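Local coordinates for protein 3-chlorocatechol 1,2-dioxygenase (Rhodococcus opacus, PDB 2BOY) that probably cleaves the aromatic ring of 3-chlorocatechol and related catechols between the two hydroxylated carbons, using a bound ferric iron and dioxygen, at residues 119-133 with 189-201. Numbering follows the deposited sequence. Where two conformers were deposited one is given.
With FE (Fe (III) ion), chain I; BHO (benzhydroxamic acid), chain J.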
ATOM      1  N   ASP A 119     -41.844  -0.132  -4.823  1.00 24.22           N
ATOM      2  CA  ASP A 119     -41.191   0.824  -3.933  1.00 24.77           C
ATOM      3  C   ASP A 119     -39.755   0.426  -3.582  1.00 24.19           C
ATOM      4  O   ASP A 119     -39.271   0.733  -2.499  1.00 24.92           O
ATOM      5  CB  ASP A 119     -42.024   0.990  -2.653  1.00 25.78           C
ATOM      6  CG  ASP A 119     -43.386   1.622  -2.947  1.00 30.34           C
ATOM      7  OD1 ASP A 119     -43.402   2.709  -3.551  1.00 31.17           O
ATOM      8  OD2 ASP A 119     -44.470   1.081  -2.646  1.00 37.39           O
ATOM      9  N   VAL A 120     -39.099  -0.313  -4.471  1.00 22.83           N
ATOM     10  CA  VAL A 120     -37.658  -0.524  -4.352  1.00 22.03           C
ATOM     11  C   VAL A 120     -37.009   0.792  -4.723  1.00 22.93           C
ATOM     12  O   VAL A 120     -37.449   1.437  -5.686  1.00 21.00           O
ATOM     13  CB  VAL A 120     -37.170  -1.672  -5.296  1.00 22.55           C
ATOM     14  CG1 VAL A 120     -35.647  -1.827  -5.270  1.00 18.82           C
ATOM     15  CG2 VAL A 120     -37.867  -2.999  -4.907  1.00 19.11           C
ATOM     16  N   LEU A 121     -36.001   1.202  -3.945  1.00 23.09           N
ATOM     17  CA  LEU A 121     -35.309   2.458  -4.222  1.00 23.60           C
ATOM     18  C   LEU A 121     -34.033   2.090  -4.951  1.00 23.05           C
ATOM     19  O   LEU A 121     -33.318   1.159  -4.525  1.00 22.92           O
ATOM     20  CB  LEU A 121     -34.978   3.238  -2.931  1.00 24.07           C
ATOM     21  CG  LEU A 121     -36.025   4.035  -2.107  0.50 26.07           C
ATOM     22  CD1 LEU A 121     -37.499   3.742  -2.395  0.50 26.75           C
ATOM     23  CD2 LEU A 121     -35.765   3.920  -0.596  0.50 24.43           C
ATOM     24  N   LEU A 122     -33.774   2.772  -6.067  1.00 21.55           N
ATOM     25  CA  LEU A 122     -32.546   2.517  -6.840  1.00 20.98           C
ATOM     26  C   LEU A 122     -31.788   3.821  -6.983  1.00 21.16           C
ATOM     27  O   LEU A 122     -32.374   4.839  -7.361  1.00 22.39           O
ATOM     28  CB  LEU A 122     -32.839   1.939  -8.245  1.00 20.89           C
ATOM     29  CG  LEU A 122     -33.528   0.574  -8.371  1.00 19.49           C
ATOM     30  CD1 LEU A 122     -35.045   0.771  -8.394  1.00 19.64           C
ATOM     31  CD2 LEU A 122     -33.072  -0.162  -9.584  1.00 17.73           C
ATOM     32  N   ASP A 123     -30.501   3.788  -6.645  1.00 20.22           N
ATOM     33  CA  ASP A 123     -29.606   4.903  -6.808  1.00 20.60           C
ATOM     34  C   ASP A 123     -28.778   4.550  -8.034  1.00 19.83           C
ATOM     35  O   ASP A 123     -28.123   3.515  -8.035  1.00 20.65           O
ATOM     36  CB  ASP A 123     -28.684   4.972  -5.592  1.00 22.42           C
ATOM     37  CG  ASP A 123     -28.550   6.361  -5.030  1.00 25.31           C
ATOM     38  OD1 ASP A 123     -28.612   6.526  -3.809  1.00 28.72           O
ATOM     39  OD2 ASP A 123     -28.354   7.365  -5.722  1.00 28.21           O
ATOM     40  N   MET A 124     -28.741   5.408  -9.047  1.00 17.90           N
ATOM     41  CA  MET A 124     -27.952   5.078 -10.258  1.00 16.04           C
ATOM     42  C   MET A 124     -26.983   6.197 -10.555  1.00 15.28           C
ATOM     43  O   MET A 124     -27.330   7.349 -10.359  1.00 15.09           O
ATOM     44  CB  MET A 124     -28.888   4.845 -11.439  1.00 16.41           C
ATOM     45  CG  MET A 124     -28.275   4.059 -12.625  1.00 17.96           C
ATOM     46  SD  MET A 124     -27.226   5.052 -13.788  1.00 20.20           S
ATOM     47  CE  MET A 124     -28.390   5.456 -15.106  1.00 17.05           C
ATOM     48  N   TRP A 125     -25.737   5.854 -10.892  1.00 14.30           N
ATOM     49  CA  TRP A 125     -24.779   6.871 -11.324  1.00 15.35           C
ATOM     50  C   TRP A 125     -23.990   6.328 -12.482  1.00 16.30           C
ATOM     51  O   TRP A 125     -23.801   5.113 -12.611  1.00 16.23           O
ATOM     52  CB  TRP A 125     -23.864   7.379 -10.171  1.00 14.43           C
ATOM     53  CG  TRP A 125     -22.896   6.388  -9.555  1.00 15.66           C
ATOM     54  CD1 TRP A 125     -21.540   6.403  -9.674  1.00 16.10           C
ATOM     55  CD2 TRP A 125     -23.204   5.303  -8.639  1.00 15.61           C
ATOM     56  NE1 TRP A 125     -20.975   5.397  -8.920  1.00 16.61           N
ATOM     57  CE2 TRP A 125     -21.968   4.679  -8.300  1.00 16.85           C
ATOM     58  CE3 TRP A 125     -24.402   4.776  -8.108  1.00 15.45           C
ATOM     59  CZ2 TRP A 125     -21.880   3.543  -7.451  1.00 15.25           C
ATOM     60  CZ3 TRP A 125     -24.329   3.646  -7.262  1.00 15.78           C
ATOM     61  CH2 TRP A 125     -23.070   3.034  -6.953  1.00 16.43           C
ATOM     62  N   GLN A 126     -23.511   7.235 -13.325  1.00 16.12           N
ATOM     63  CA  GLN A 126     -22.814   6.839 -14.526  1.00 15.91           C
ATOM     64  C   GLN A 126     -21.992   8.042 -14.943  1.00 16.40           C
ATOM     65  O   GLN A 126     -22.256   9.165 -14.505  1.00 15.60           O
ATOM     66  CB  GLN A 126     -23.814   6.475 -15.651  1.00 15.32           C
ATOM     67  CG  GLN A 126     -24.644   7.718 -16.153  1.00 16.03           C
ATOM     68  CD  GLN A 126     -25.452   7.413 -17.380  1.00 18.87           C
ATOM     69  OE1 GLN A 126     -26.601   6.990 -17.288  1.00 17.30           O
ATOM     70  NE2 GLN A 126     -24.861   7.659 -18.553  1.00 17.78           N
ATOM     71  N   ALA A 127     -21.048   7.783 -15.836  1.00 16.85           N
ATOM     72  CA  ALA A 127     -20.260   8.819 -16.473  1.00 17.86           C
ATOM     73  C   ALA A 127     -21.030   9.402 -17.644  1.00 18.27           C
ATOM     74  O   ALA A 127     -21.978   8.806 -18.134  1.00 17.95           O
ATOM     75  CB  ALA A 127     -18.933   8.221 -16.964  1.00 17.39           C
ATOM     76  N   ASP A 128     -20.591  10.576 -18.118  1.00 18.52           N
ATOM     77  CA  ASP A 128     -21.230  11.185 -19.259  1.00 19.88           C
ATOM     78  C   ASP A 128     -20.623  10.628 -20.549  1.00 20.35           C
ATOM     79  O   ASP A 128     -19.821   9.689 -20.517  1.00 19.89           O
ATOM     80  CB  ASP A 128     -21.138  12.744 -19.177  1.00 19.66           C
ATOM     81  CG  ASP A 128     -19.733  13.277 -19.453  1.00 21.75           C
ATOM     82  OD1 ASP A 128     -18.775  12.511 -19.718  1.00 23.20           O
ATOM     83  OD2 ASP A 128     -19.493  14.493 -19.395  1.00 23.62           O
ATOM     84  N   ALA A 129     -21.030  11.192 -21.700  1.00 21.20           N
ATOM     85  CA  ALA A 129     -20.564  10.692 -22.991  1.00 21.57           C
ATOM     86  C   ALA A 129     -19.076  10.965 -23.248  1.00 21.52           C
ATOM     87  O   ALA A 129     -18.505  10.423 -24.216  1.00 22.05           O
ATOM     88  CB  ALA A 129     -21.449  11.269 -24.189  1.00 21.79           C
ATOM     89  N   ALA A 130     -18.451  11.782 -22.413  1.00 20.71           N
ATOM     90  CA  ALA A 130     -17.001  11.936 -22.453  1.00 22.22           C
ATOM     91  C   ALA A 130     -16.263  11.084 -21.405  1.00 22.46           C
ATOM     92  O   ALA A 130     -15.052  11.203 -21.246  1.00 22.48           O
ATOM     93  CB  ALA A 130     -16.568  13.457 -22.386  1.00 23.84           C
ATOM     94  N   GLY A 131     -16.990  10.211 -20.679  1.00 21.76           N
ATOM     95  CA  GLY A 131     -16.332   9.446 -19.614  1.00 21.93           C
ATOM     96  C   GLY A 131     -16.051  10.183 -18.295  1.00 22.57           C
ATOM     97  O   GLY A 131     -15.197   9.745 -17.512  1.00 22.82           O
ATOM     98  N   GLU A 132     -16.774  11.261 -18.013  1.00 20.89           N
ATOM     99  CA  GLU A 132     -16.538  12.028 -16.784  1.00 20.95           C
ATOM    100  C   GLU A 132     -17.697  11.859 -15.803  1.00 19.95           C
ATOM    101  O   GLU A 132     -18.850  11.835 -16.210  1.00 19.38           O
ATOM    102  CB  GLU A 132     -16.439  13.530 -17.086  1.00 20.38           C
ATOM    103  CG  GLU A 132     -15.308  13.934 -18.064  1.00 23.98           C
ATOM    104  CD  GLU A 132     -13.934  13.644 -17.480  1.00 31.22           C
ATOM    105  OE1 GLU A 132     -13.682  14.040 -16.328  1.00 29.40           O
ATOM    106  OE2 GLU A 132     -13.097  13.004 -18.163  1.00 34.77           O
ATOM    107  N   TYR A 133     -17.377  11.822 -14.515  1.00 19.76           N
ATOM    108  CA  TYR A 133     -18.393  11.799 -13.479  1.00 19.08           C
ATOM    109  C   TYR A 133     -18.579  13.143 -12.799  1.00 18.83           C
ATOM    110  O   TYR A 133     -17.602  13.836 -12.548  1.00 20.82           O
ATOM    111  CB  TYR A 133     -17.962  10.825 -12.396  1.00 19.39           C
ATOM    112  CG  TYR A 133     -18.166   9.349 -12.737  1.00 18.93           C
ATOM    113  CD1 TYR A 133     -17.141   8.607 -13.325  1.00 18.29           C
ATOM    114  CD2 TYR A 133     -19.382   8.710 -12.461  1.00 17.15           C
ATOM    115  CE1 TYR A 133     -17.316   7.236 -13.608  1.00 19.70           C
ATOM    116  CE2 TYR A 133     -19.553   7.305 -12.737  1.00 19.26           C
ATOM    117  CZ  TYR A 133     -18.513   6.608 -13.292  1.00 17.66           C
ATOM    118  OH  TYR A 133     -18.676   5.289 -13.586  1.00 17.87           O
ATOM    119  N   PRO A 189     -14.854  -0.615 -19.371  1.00 16.69           N
ATOM    120  CA  PRO A 189     -15.893  -0.567 -20.413  1.00 16.54           C
ATOM    121  C   PRO A 189     -17.026   0.311 -19.869  1.00 17.75           C
ATOM    122  O   PRO A 189     -17.072   0.543 -18.634  1.00 18.10           O
ATOM    123  CB  PRO A 189     -16.354  -2.018 -20.531  1.00 17.04           C
ATOM    124  CG  PRO A 189     -16.148  -2.573 -19.145  1.00 16.54           C
ATOM    125  CD  PRO A 189     -14.794  -1.945 -18.707  1.00 16.88           C
ATOM    126  N   ALA A 190     -17.906   0.797 -20.742  1.00 17.79           N
ATOM    127  CA  ALA A 190     -19.024   1.691 -20.331  1.00 16.65           C
ATOM    128  C   ALA A 190     -19.962   0.961 -19.413  1.00 17.75           C
ATOM    129  O   ALA A 190     -20.199  -0.206 -19.644  1.00 18.13           O
ATOM    130  CB  ALA A 190     -19.788   2.139 -21.572  1.00 17.82           C
ATOM    131  N   HIS A 191     -20.512   1.639 -18.399  1.00 17.95           N
ATOM    132  CA  HIS A 191     -21.368   0.953 -17.406  1.00 17.76           C
ATOM    133  C   HIS A 191     -22.309   1.917 -16.660  1.00 16.92           C
ATOM    134  O   HIS A 191     -22.035   3.120 -16.550  1.00 16.88           O
ATOM    135  CB  HIS A 191     -20.482   0.205 -16.374  1.00 18.44           C
ATOM    136  CG  HIS A 191     -19.499   1.101 -15.696  1.00 16.85           C
ATOM    137  ND1 HIS A 191     -18.265   1.396 -16.224  1.00 17.57           N
ATOM    138  CD2 HIS A 191     -19.618   1.841 -14.570  1.00 15.35           C
ATOM    139  CE1 HIS A 191     -17.653   2.269 -15.437  1.00 15.71           C
ATOM    140  NE2 HIS A 191     -18.450   2.540 -14.410  1.00 14.14           N
ATOM    141  N   LEU A 192     -23.399   1.356 -16.125  1.00 16.56           N
ATOM    142  CA  LEU A 192     -24.325   2.041 -15.261  1.00 16.35           C
ATOM    143  C   LEU A 192     -24.141   1.388 -13.899  1.00 17.09           C
ATOM    144  O   LEU A 192     -24.145   0.144 -13.839  1.00 16.34           O
ATOM    145  CB  LEU A 192     -25.760   1.802 -15.725  1.00 16.16           C
ATOM    146  CG  LEU A 192     -26.028   2.154 -17.195  1.00 16.78           C
ATOM    147  CD1 LEU A 192     -27.503   1.896 -17.489  1.00 16.26           C
ATOM    148  CD2 LEU A 192     -25.693   3.667 -17.344  1.00 14.81           C
ATOM    149  N   HIS A 193     -23.977   2.212 -12.855  1.00 15.92           N
ATOM    150  CA  HIS A 193     -23.818   1.740 -11.429  1.00 15.90           C
ATOM    151  C   HIS A 193     -25.180   1.744 -10.749  1.00 15.90           C
ATOM    152  O   HIS A 193     -25.943   2.678 -10.958  1.00 16.43           O
ATOM    153  CB  HIS A 193     -22.983   2.732 -10.638  1.00 15.51           C
ATOM    154  CG  HIS A 193     -21.507   2.686 -10.930  1.00 16.46           C
ATOM    155  ND1 HIS A 193     -20.676   1.779 -10.314  1.00 16.68           N
ATOM    156  CD2 HIS A 193     -20.708   3.460 -11.718  1.00 12.80           C
ATOM    157  CE1 HIS A 193     -19.434   1.963 -10.739  1.00 17.74           C
ATOM    158  NE2 HIS A 193     -19.432   2.968 -11.603  1.00 15.31           N
ATOM    159  N   TRP A 194     -25.467   0.790  -9.837  1.00 15.93           N
ATOM    160  CA  TRP A 194     -26.761   0.764  -9.172  1.00 15.80           C
ATOM    161  C   TRP A 194     -26.568   0.313  -7.726  1.00 16.30           C
ATOM    162  O   TRP A 194     -25.785  -0.603  -7.476  1.00 15.80           O
ATOM    163  CB  TRP A 194     -27.677  -0.275  -9.810  1.00 17.04           C
ATOM    164  CG  TRP A 194     -27.917  -0.089 -11.276  1.00 15.69           C
ATOM    165  CD1 TRP A 194     -27.115  -0.510 -12.299  1.00 18.65           C
ATOM    166  CD2 TRP A 194     -29.043   0.553 -11.883  1.00 17.84           C
ATOM    167  NE1 TRP A 194     -27.669  -0.134 -13.501  1.00 17.91           N
ATOM    168  CE2 TRP A 194     -28.858   0.500 -13.274  1.00 16.78           C
ATOM    169  CE3 TRP A 194     -30.197   1.191 -11.384  1.00 19.33           C
ATOM    170  CZ2 TRP A 194     -29.782   1.026 -14.172  1.00 16.37           C
ATOM    171  CZ3 TRP A 194     -31.118   1.727 -12.289  1.00 20.75           C
ATOM    172  CH2 TRP A 194     -30.900   1.639 -13.656  1.00 16.58           C
ATOM    173  N   ILE A 195     -27.232   1.005  -6.811  1.00 15.67           N
ATOM    174  CA  ILE A 195     -27.434   0.489  -5.434  1.00 17.58           C
ATOM    175  C   ILE A 195     -28.931   0.406  -5.268  1.00 17.88           C
ATOM    176  O   ILE A 195     -29.635   1.407  -5.462  1.00 19.28           O
ATOM    177  CB  ILE A 195     -26.766   1.391  -4.374  1.00 17.36           C
ATOM    178  CG1 ILE A 195     -25.230   1.263  -4.469  1.00 16.79           C
ATOM    179  CG2 ILE A 195     -27.233   0.993  -2.905  1.00 16.90           C
ATOM    180  CD1 ILE A 195     -24.466   2.355  -3.679  1.00 21.21           C
ATOM    181  N   ILE A 196     -29.425  -0.780  -4.918  1.00 17.23           N
ATOM    182  CA  ILE A 196     -30.841  -1.085  -4.968  1.00 17.71           C
ATOM    183  C   ILE A 196     -31.243  -1.617  -3.598  1.00 19.58           C
ATOM    184  O   ILE A 196     -30.581  -2.525  -3.071  1.00 19.75           O
ATOM    185  CB  ILE A 196     -31.077  -2.157  -6.049  1.00 16.83           C
ATOM    186  CG1 ILE A 196     -30.532  -1.627  -7.410  1.00 16.97           C
ATOM    187  CG2 ILE A 196     -32.597  -2.523  -6.174  1.00 16.64           C
ATOM    188  CD1 ILE A 196     -30.351  -2.745  -8.439  1.00 20.31           C
ATOM    189  N   ALA A 197     -32.303  -1.057  -3.040  1.00 19.08           N
ATOM    190  CA  ALA A 197     -32.633  -1.350  -1.647  1.00 20.53           C
ATOM    191  C   ALA A 197     -34.153  -1.367  -1.405  1.00 21.05           C
ATOM    192  O   ALA A 197     -34.904  -0.606  -2.015  1.00 19.48           O
ATOM    193  CB  ALA A 197     -31.993  -0.283  -0.756  1.00 20.39           C
ATOM    194  N   LYS A 198     -34.593  -2.209  -0.468  1.00 20.95           N
ATOM    195  CA  LYS A 198     -35.971  -2.166  -0.018  1.00 22.37           C
ATOM    196  C   LYS A 198     -35.975  -2.811   1.378  1.00 23.72           C
ATOM    197  O   LYS A 198     -35.339  -3.839   1.574  1.00 22.93           O
ATOM    198  CB  LYS A 198     -36.899  -2.960  -0.943  1.00 22.37           C
ATOM    199  CG  LYS A 198     -38.451  -2.835  -0.551  1.00 23.24           C
ATOM    200  CD  LYS A 198     -39.328  -3.690  -1.494  1.00 25.37           C
ATOM    201  CE  LYS A 198     -40.777  -3.923  -0.986  1.00 26.05           C
ATOM    202  NZ  LYS A 198     -41.483  -2.670  -0.702  1.00 24.99           N
ATOM    203  N   GLU A 199     -36.639  -2.157   2.328  1.00 25.48           N
ATOM    204  CA  GLU A 199     -36.846  -2.735   3.666  1.00 26.96           C
ATOM    205  C   GLU A 199     -37.278  -4.193   3.652  1.00 26.50           C
ATOM    206  O   GLU A 199     -38.229  -4.577   2.966  1.00 26.15           O
ATOM    207  CB  GLU A 199     -37.841  -1.879   4.449  1.00 27.75           C
ATOM    208  CG  GLU A 199     -37.955  -2.335   5.904  1.00 30.79           C
ATOM    209  N   GLY A 200     -36.552  -5.018   4.425  1.00 27.24           N
ATOM    210  CA  GLY A 200     -36.762  -6.451   4.466  1.00 27.42           C
ATOM    211  C   GLY A 200     -35.995  -7.281   3.453  1.00 27.19           C
ATOM    212  O   GLY A 200     -36.156  -8.507   3.399  1.00 28.14           O
ATOM    213  N   TYR A 201     -35.173  -6.619   2.627  1.00 26.00           N
ATOM    214  CA  TYR A 201     -34.397  -7.314   1.608  1.00 24.21           C
ATOM    215  C   TYR A 201     -32.956  -6.942   1.727  1.00 22.77           C
ATOM    216  O   TYR A 201     -32.628  -5.863   2.184  1.00 22.89           O
ATOM    217  CB  TYR A 201     -34.900  -6.960   0.189  1.00 24.27           C
ATOM    218  CG  TYR A 201     -36.305  -7.461   0.008  1.00 25.39           C
ATOM    219  CD1 TYR A 201     -37.394  -6.736   0.518  1.00 26.73           C
ATOM    220  CD2 TYR A 201     -36.541  -8.686  -0.575  1.00 24.33           C
ATOM    221  CE1 TYR A 201     -38.689  -7.212   0.406  1.00 28.11           C
ATOM    222  CE2 TYR A 201     -37.826  -9.165  -0.713  1.00 28.98           C
ATOM    223  CZ  TYR A 201     -38.892  -8.424  -0.209  1.00 28.93           C
ATOM    224  OH  TYR A 201     -40.143  -8.914  -0.325  1.00 30.55           O
TER
HETATM  225 FE    FE I1255     -17.824   3.722 -12.867  1.00 19.79          FE
HETATM  226  C1  BHO J1256     -14.623   2.539 -11.012  1.00 27.06           C
HETATM  227  C2  BHO J1256     -14.180   1.273 -10.395  1.00 23.55           C
HETATM  228  C3  BHO J1256     -12.845   1.150 -10.007  1.00 24.45           C
HETATM  229  C4  BHO J1256     -11.963   2.219 -10.233  1.00 23.54           C
HETATM  230  C5  BHO J1256     -12.391   3.397 -10.821  1.00 27.64           C
HETATM  231  C6  BHO J1256     -13.716   3.564 -11.226  1.00 29.03           C
HETATM  232  C   BHO J1256     -16.056   2.667 -11.424  1.00 29.90           C
HETATM  233  O1  BHO J1256     -16.621   1.663 -11.709  1.00 37.08           O
HETATM  234  N   BHO J1256     -16.735   3.790 -11.549  1.00 32.14           N
HETATM  235  O2  BHO J1256     -16.765   4.692 -10.696  1.00 37.54           O
HETATM  236  O   HOH W   1     -20.113   5.019 -15.939  1.00 18.65           O
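Trp-125 and His-193 face each other as a hydrogen-bonded pair of the antiparallel strands 121-125 and 191-197, and their rings form an offset stack, the indole five-membered ring lying 4.1 Å from the imidazole, centroid to centroid, with planes 6° apart. From the backbone outward, His-193 CB sits over the centre of the Trp-125 six-membered ring; with CG anti to the carbonyl carbon (chi1 -75°), the imidazole runs on along the indole face. CG lies 3.4 Å from Trp-125 NE1, ND1 lies over CZ2, CD2 passes near Tyr-133 OH, and CE1 faces O1 of benzhydroxamic acid. At the tip, His-193 NE2 binds the ferric iron at 2.2 Å. Tyr-133 OH (1.9 Å) and His-191 NE2 also bind the metal; the hydroxamate is modelled with its N very close to the iron, a doubtful detail. His-191 ND1 donates an almost straight bond to Pro-189 O, in the ring plane, which fixes the rotation of that imidazole. A water bridges Tyr-133 OH, His-191 O and Ala-127 N. A leucine in place of Trp-125 would probably leave the His-193 imidazole without its stacking partner and freer to tilt at the iron. On the other sheet face, Met-124 CG stands 3.4 Å above the centroid of the Trp-194 six-membered ring, CG being anti to the backbone N (chi1 -161°), while Leu-122 CD2 touches Trp-194 CE3 and Ile-196 CG1; Phe-105 and Phe-249 also meet this indole. The two strands thus join the hydrophobic core to the tyrosine- and histidine-ligated, non-haem ferric site characteristic of intradiol dioxygenases.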